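Local coordinates for protein haloperoxidase (Corallina officinalis, PDB 1QHB) that uses bound vanadate and hydrogen peroxide to oxidise bromide and so brominate organic substrates, working as a homododecamer, at residues L496-F510 against K521-N535. Sequence-based numbering, arbitrary orientation.
Sequences LKAFFDANFQIDQVF and KSSFPGPLTVAGELN
Ile506 and Leu528 form the hydrogen-bonded pair of a short two-strand antiparallel sheet between the end of helix 484-499 and the start of helix 530-548, away from the vanadate and calcium sites. The evidence is a reciprocal pair of backbone bonds: Ile506 N reaches Leu528 O at 2.7 Å, almost straight at 178°, and Leu528 N returns to Ile506 O. Both side chains lie on one face, whereas Gln505 and Thr529 occupy the other. There the extended Gln505 chain runs beside the Pro527 ring, pointing the same way, its NE2 3.5 Å from Pro527 CG.

Beyond the sheet, Val509 stands at about a right angle to Leu528 and turns both methyls to it: CG1, anti to the backbone N (chi1 -167°), and CG2 meet Leu528 CD1. CG2 also rests against Gly526 CA and meets the edge of the Phe524 ring near its plane, while Ser522 N closes this end by bonding to Val509 O.

At the helix start Thr529 is the N-cap, its OG1 accepting from Gly532 N. Two more N-terminal amides are taken by the other segment: Val530 N by Phe504 O and Ala531 N by Ala502 O, the latter on a lone pair at 2.7 Å. Asp501, which opens the type I turn to Phe504, forms a salt bridge through OD2 with Arg44 of a second subunit.

Between the helices, Leu496 crosses Leu534 at about a right angle (CB to CD1, 3.9 Å), and Lys497 slides past Leu534 in the opposite direction. Bent at chi3 (-68°), the lysine brings NZ 2.9 Å from Asn535 OD1, in the carbonyl plane; NZ also bonds Pro587 O. An alanine in place of Lys497 would probably leave Asn535 OD1 without its lysine donor and take away the CG packed on Leu534 CD1. Asn535 ND2 bonds Pro229 O and a water that also accepts from Lys497 NZ.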
loop_
_atom_site.group_PDB
_atom_site.type_symbol
_atom_site.label_atom_id
_atom_site.label_comp_id
_atom_site.label_asym_id
_atom_site.label_seq_id
_atom_site.Cartn_x
_atom_site.Cartn_y
_atom_site.Cartn_z
ATOM N N LEU A 496 -6.017 -32.299 25.469
ATOM C CA LEU A 496 -6.167 -32.693 26.863
ATOM C C LEU A 496 -4.817 -32.725 27.591
ATOM O O LEU A 496 -4.793 -32.364 28.763
ATOM C CB LEU A 496 -6.836 -34.076 26.952
ATOM C CG LEU A 496 -8.282 -34.175 26.452
ATOM C CD1 LEU A 496 -8.725 -35.648 26.443
ATOM C CD2 LEU A 496 -9.210 -33.328 27.289
ATOM N N LYS A 497 -3.731 -33.196 26.965
ATOM C CA LYS A 497 -2.468 -33.209 27.738
ATOM C C LYS A 497 -1.982 -31.766 27.921
ATOM O O LYS A 497 -1.339 -31.526 28.908
ATOM C CB LYS A 497 -1.385 -34.030 27.089
ATOM C CG LYS A 497 -1.600 -35.527 26.916
ATOM C CD LYS A 497 -0.399 -36.205 26.323
ATOM C CE LYS A 497 -0.181 -35.773 24.894
ATOM N NZ LYS A 497 0.794 -36.586 24.113
ATOM N N ALA A 498 -2.261 -30.783 27.083
ATOM C CA ALA A 498 -1.902 -29.409 27.259
ATOM C C ALA A 498 -2.752 -28.801 28.385
ATOM O O ALA A 498 -2.250 -27.968 29.141
ATOM C CB ALA A 498 -2.188 -28.559 26.005
ATOM N N PHE A 499 -4.040 -29.124 28.405
ATOM C CA PHE A 499 -4.915 -28.415 29.321
ATOM C C PHE A 499 -4.877 -28.925 30.751
ATOM O O PHE A 499 -5.175 -28.154 31.678
ATOM C CB PHE A 499 -6.344 -28.570 28.758
ATOM C CG PHE A 499 -7.122 -27.309 28.956
ATOM C CD1 PHE A 499 -7.664 -27.007 30.185
ATOM C CD2 PHE A 499 -7.274 -26.436 27.917
ATOM C CE1 PHE A 499 -8.382 -25.831 30.354
ATOM C CE2 PHE A 499 -7.943 -25.247 28.078
ATOM C CZ PHE A 499 -8.506 -24.956 29.297
ATOM N N PHE A 500 -4.625 -30.205 30.919
ATOM C CA PHE A 500 -4.638 -30.831 32.248
ATOM C C PHE A 500 -3.203 -30.995 32.744
ATOM O O PHE A 500 -2.275 -30.789 31.936
ATOM C CB PHE A 500 -5.302 -32.220 32.318
ATOM C CG PHE A 500 -6.800 -32.138 32.361
ATOM C CD1 PHE A 500 -7.509 -32.021 33.537
ATOM C CD2 PHE A 500 -7.514 -32.186 31.159
ATOM C CE1 PHE A 500 -8.888 -31.923 33.525
ATOM C CE2 PHE A 500 -8.884 -32.063 31.154
ATOM C CZ PHE A 500 -9.595 -31.951 32.338
ATOM N N ASP A 501 -2.998 -31.249 34.026
ATOM C CA ASP A 501 -1.626 -31.447 34.547
ATOM C C ASP A 501 -1.295 -32.860 34.109
ATOM O O ASP A 501 -1.682 -33.840 34.839
ATOM C CB ASP A 501 -1.628 -31.321 36.074
ATOM C CG ASP A 501 -0.274 -31.360 36.719
ATOM O OD1 ASP A 501 0.746 -31.589 36.047
ATOM O OD2 ASP A 501 -0.146 -31.152 37.947
ATOM N N ALA A 502 -0.751 -33.069 32.935
ATOM C CA ALA A 502 -0.578 -34.393 32.353
ATOM C C ALA A 502 0.271 -35.386 33.107
ATOM O O ALA A 502 0.103 -36.615 32.900
ATOM C CB ALA A 502 -0.028 -34.204 30.942
ATOM N N ASN A 503 1.225 -34.935 33.903
ATOM C CA ASN A 503 2.085 -35.846 34.657
ATOM C C ASN A 503 1.534 -36.186 36.036
ATOM O O ASN A 503 2.210 -36.858 36.814
ATOM C CB ASN A 503 3.503 -35.250 34.819
ATOM C CG ASN A 503 4.142 -35.203 33.458
ATOM O OD1 ASN A 503 4.199 -36.113 32.666
ATOM N ND2 ASN A 503 4.656 -34.111 32.987
ATOM N N PHE A 504 0.347 -35.709 36.377
ATOM C CA PHE A 504 -0.278 -36.058 37.650
ATOM C C PHE A 504 -0.430 -37.578 37.625
ATOM O O PHE A 504 -0.678 -38.135 36.536
ATOM C CB PHE A 504 -1.619 -35.374 37.775
ATOM C CG PHE A 504 -2.503 -35.575 38.968
ATOM C CD1 PHE A 504 -2.280 -34.874 40.116
ATOM C CD2 PHE A 504 -3.533 -36.505 38.956
ATOM C CE1 PHE A 504 -3.097 -35.061 41.220
ATOM C CE2 PHE A 504 -4.341 -36.728 40.041
ATOM C CZ PHE A 504 -4.132 -35.983 41.189
ATOM N N GLN A 505 -0.259 -38.206 38.771
ATOM C CA GLN A 505 -0.335 -39.655 38.842
ATOM C C GLN A 505 -1.705 -40.183 39.255
ATOM O O GLN A 505 -2.526 -39.608 39.961
ATOM C CB GLN A 505 0.756 -40.130 39.803
ATOM C CG GLN A 505 2.136 -39.841 39.233
ATOM C CD GLN A 505 3.299 -40.172 40.144
ATOM O OE1 GLN A 505 4.445 -39.971 39.753
ATOM N NE2 GLN A 505 3.041 -40.649 41.332
ATOM N N ILE A 506 -2.011 -41.342 38.657
ATOM C CA ILE A 506 -3.199 -42.129 38.931
ATOM C C ILE A 506 -2.746 -43.343 39.749
ATOM O O ILE A 506 -1.918 -44.155 39.308
ATOM C CB ILE A 506 -3.902 -42.572 37.644
ATOM C CG1 ILE A 506 -4.319 -41.361 36.769
ATOM C CG2 ILE A 506 -5.142 -43.385 37.971
ATOM C CD1 ILE A 506 -4.696 -41.784 35.358
ATOM N N ASP A 507 -3.219 -43.428 40.971
ATOM C CA ASP A 507 -2.829 -44.488 41.883
ATOM C C ASP A 507 -3.716 -45.727 41.908
ATOM O O ASP A 507 -3.250 -46.764 42.378
ATOM C CB ASP A 507 -2.765 -43.910 43.309
ATOM C CG ASP A 507 -1.767 -42.771 43.402
ATOM O OD1 ASP A 507 -0.643 -42.927 42.878
ATOM O OD2 ASP A 507 -2.124 -41.731 43.992
ATOM N N GLN A 508 -4.950 -45.669 41.450
ATOM C CA GLN A 508 -5.865 -46.800 41.422
ATOM C C GLN A 508 -5.907 -47.355 39.998
ATOM O O GLN A 508 -6.258 -46.624 39.058
ATOM C CB GLN A 508 -7.271 -46.406 41.812
ATOM C CG GLN A 508 -7.548 -45.895 43.212
ATOM C CD GLN A 508 -9.055 -45.686 43.375
ATOM O OE1 GLN A 508 -9.680 -44.865 42.697
ATOM N NE2 GLN A 508 -9.651 -46.456 44.281
ATOM N N VAL A 509 -5.443 -48.566 39.808
ATOM C CA VAL A 509 -5.374 -49.201 38.520
ATOM C C VAL A 509 -6.346 -50.360 38.474
ATOM O O VAL A 509 -6.284 -51.250 39.316
ATOM C CB VAL A 509 -3.968 -49.687 38.153
ATOM C CG1 VAL A 509 -3.877 -50.065 36.680
ATOM C CG2 VAL A 509 -2.930 -48.592 38.412
ATOM N N PHE A 510 -7.274 -50.314 37.510
ATOM C CA PHE A 510 -8.273 -51.337 37.364
ATOM C C PHE A 510 -8.163 -52.079 36.052
ATOM O O PHE A 510 -7.618 -51.562 35.110
ATOM C CB PHE A 510 -9.664 -50.710 37.392
ATOM C CG PHE A 510 -10.029 -50.171 38.736
ATOM C CD1 PHE A 510 -10.441 -51.021 39.751
ATOM C CD2 PHE A 510 -9.885 -48.822 38.988
ATOM C CE1 PHE A 510 -10.731 -50.499 41.013
ATOM C CE2 PHE A 510 -10.176 -48.304 40.236
ATOM C CZ PHE A 510 -10.606 -49.137 41.250
ATOM N N LYS A 521 -9.182 -54.651 40.929
ATOM C CA LYS A 521 -7.882 -54.004 41.096
ATOM C C LYS A 521 -6.887 -54.800 40.280
ATOM O O LYS A 521 -6.898 -56.029 40.252
ATOM C CB LYS A 521 -7.575 -53.844 42.575
ATOM C CG LYS A 521 -6.195 -53.300 42.894
ATOM C CD LYS A 521 -5.869 -53.454 44.373
ATOM C CE LYS A 521 -4.568 -52.741 44.715
ATOM N NZ LYS A 521 -4.297 -52.791 46.178
ATOM N N SER A 522 -6.062 -54.104 39.506
ATOM C CA SER A 522 -5.078 -54.754 38.653
ATOM C C SER A 522 -3.898 -55.305 39.443
ATOM O O SER A 522 -3.573 -54.786 40.509
ATOM C CB SER A 522 -4.569 -53.669 37.682
ATOM O OG SER A 522 -3.412 -54.103 37.006
ATOM N N SER A 523 -3.096 -56.172 38.822
ATOM C CA SER A 523 -1.893 -56.657 39.541
ATOM C C SER A 523 -0.755 -55.661 39.316
ATOM O O SER A 523 0.250 -55.678 40.023
ATOM C CB SER A 523 -1.482 -58.049 39.076
ATOM O OG SER A 523 -1.362 -57.995 37.653
ATOM N N PHE A 524 -0.885 -54.823 38.284
ATOM C CA PHE A 524 0.098 -53.765 38.073
ATOM C C PHE A 524 -0.077 -52.774 39.222
ATOM O O PHE A 524 -1.153 -52.260 39.539
ATOM C CB PHE A 524 -0.112 -53.105 36.727
ATOM C CG PHE A 524 0.888 -52.037 36.432
ATOM C CD1 PHE A 524 2.143 -52.375 35.948
ATOM C CD2 PHE A 524 0.569 -50.692 36.632
ATOM C CE1 PHE A 524 3.061 -51.389 35.642
ATOM C CE2 PHE A 524 1.499 -49.697 36.364
ATOM C CZ PHE A 524 2.746 -50.072 35.860
ATOM N N PRO A 525 0.991 -52.501 39.942
ATOM C CA PRO A 525 0.951 -51.601 41.070
ATOM C C PRO A 525 0.557 -50.167 40.725
ATOM O O PRO A 525 -0.207 -49.524 41.463
ATOM C CB PRO A 525 2.372 -51.611 41.617
ATOM C CG PRO A 525 3.104 -52.705 40.929
ATOM C CD PRO A 525 2.347 -53.060 39.670
ATOM N N GLY A 526 1.119 -49.616 39.645
ATOM C CA GLY A 526 0.873 -48.206 39.325
ATOM C C GLY A 526 2.092 -47.501 39.925
ATOM O O GLY A 526 3.045 -48.164 40.335
ATOM N N PRO A 527 2.074 -46.192 39.972
ATOM C CA PRO A 527 0.967 -45.411 39.436
ATOM C C PRO A 527 1.147 -45.267 37.935
ATOM O O PRO A 527 2.152 -45.610 37.322
ATOM C CB PRO A 527 1.187 -44.067 40.158
ATOM C CG PRO A 527 2.684 -43.946 40.099
ATOM C CD PRO A 527 3.163 -45.325 40.500
ATOM N N LEU A 528 0.145 -44.731 37.287
ATOM C CA LEU A 528 0.178 -44.406 35.860
ATOM C C LEU A 528 0.081 -42.889 35.808
ATOM O O LEU A 528 -0.256 -42.300 36.839
ATOM C CB LEU A 528 -1.052 -45.058 35.226
ATOM C CG LEU A 528 -1.017 -46.600 35.168
ATOM C CD1 LEU A 528 -2.358 -47.149 34.734
ATOM C CD2 LEU A 528 0.058 -47.041 34.185
ATOM N N THR A 529 0.321 -42.233 34.695
ATOM C CA THR A 529 0.155 -40.783 34.640
ATOM C C THR A 529 -1.012 -40.544 33.692
ATOM O O THR A 529 -1.280 -41.400 32.816
ATOM C CB THR A 529 1.407 -40.059 34.098
ATOM O OG1 THR A 529 1.687 -40.504 32.768
ATOM C CG2 THR A 529 2.671 -40.417 34.866
ATOM N N VAL A 530 -1.613 -39.381 33.785
ATOM C CA VAL A 530 -2.679 -38.963 32.902
ATOM C C VAL A 530 -2.202 -38.960 31.468
ATOM O O VAL A 530 -2.886 -39.425 30.542
ATOM C CB VAL A 530 -3.156 -37.553 33.320
ATOM C CG1 VAL A 530 -4.161 -36.953 32.323
ATOM C CG2 VAL A 530 -3.817 -37.614 34.677
ATOM N N ALA A 531 -0.997 -38.447 31.203
ATOM C CA ALA A 531 -0.476 -38.391 29.835
ATOM C C ALA A 531 -0.323 -39.785 29.256
ATOM O O ALA A 531 -0.611 -40.018 28.052
ATOM C CB ALA A 531 0.869 -37.678 29.745
ATOM N N GLY A 532 0.259 -40.710 30.034
ATOM C CA GLY A 532 0.444 -42.064 29.476
ATOM C C GLY A 532 -0.887 -42.772 29.260
ATOM O O GLY A 532 -0.994 -43.512 28.299
ATOM N N GLU A 533 -1.928 -42.568 30.084
ATOM C CA GLU A 533 -3.218 -43.198 29.892
ATOM C C GLU A 533 -4.035 -42.480 28.793
ATOM O O GLU A 533 -4.965 -43.065 28.231
ATOM C CB GLU A 533 -4.014 -43.226 31.203
ATOM C CG GLU A 533 -3.463 -44.235 32.227
ATOM C CD GLU A 533 -3.468 -45.644 31.631
ATOM O OE1 GLU A 533 -4.589 -46.203 31.467
ATOM O OE2 GLU A 533 -2.363 -46.121 31.304
ATOM N N LEU A 534 -3.712 -41.225 28.486
ATOM C CA LEU A 534 -4.403 -40.518 27.379
ATOM C C LEU A 534 -3.781 -40.969 26.077
ATOM O O LEU A 534 -4.452 -41.290 25.085
ATOM C CB LEU A 534 -4.325 -39.011 27.517
ATOM C CG LEU A 534 -5.206 -38.368 28.589
ATOM C CD1 LEU A 534 -4.824 -36.881 28.774
ATOM C CD2 LEU A 534 -6.681 -38.494 28.226
ATOM N N ASN A 535 -2.443 -41.109 26.073
ATOM C CA ASN A 535 -1.737 -41.659 24.931
ATOM C C ASN A 535 -2.220 -43.086 24.709
ATOM O O ASN A 535 -2.491 -43.530 23.591
ATOM C CB ASN A 535 -0.202 -41.669 25.082
ATOM C CG ASN A 535 0.462 -40.317 25.007
ATOM O OD1 ASN A 535 -0.102 -39.275 24.627
ATOM N ND2 ASN A 535 1.742 -40.258 25.392
HETATM O O HOH W 1 3.303 -37.793 25.546
HETATM O O HOH W 2 3.904 -38.880 32.041
#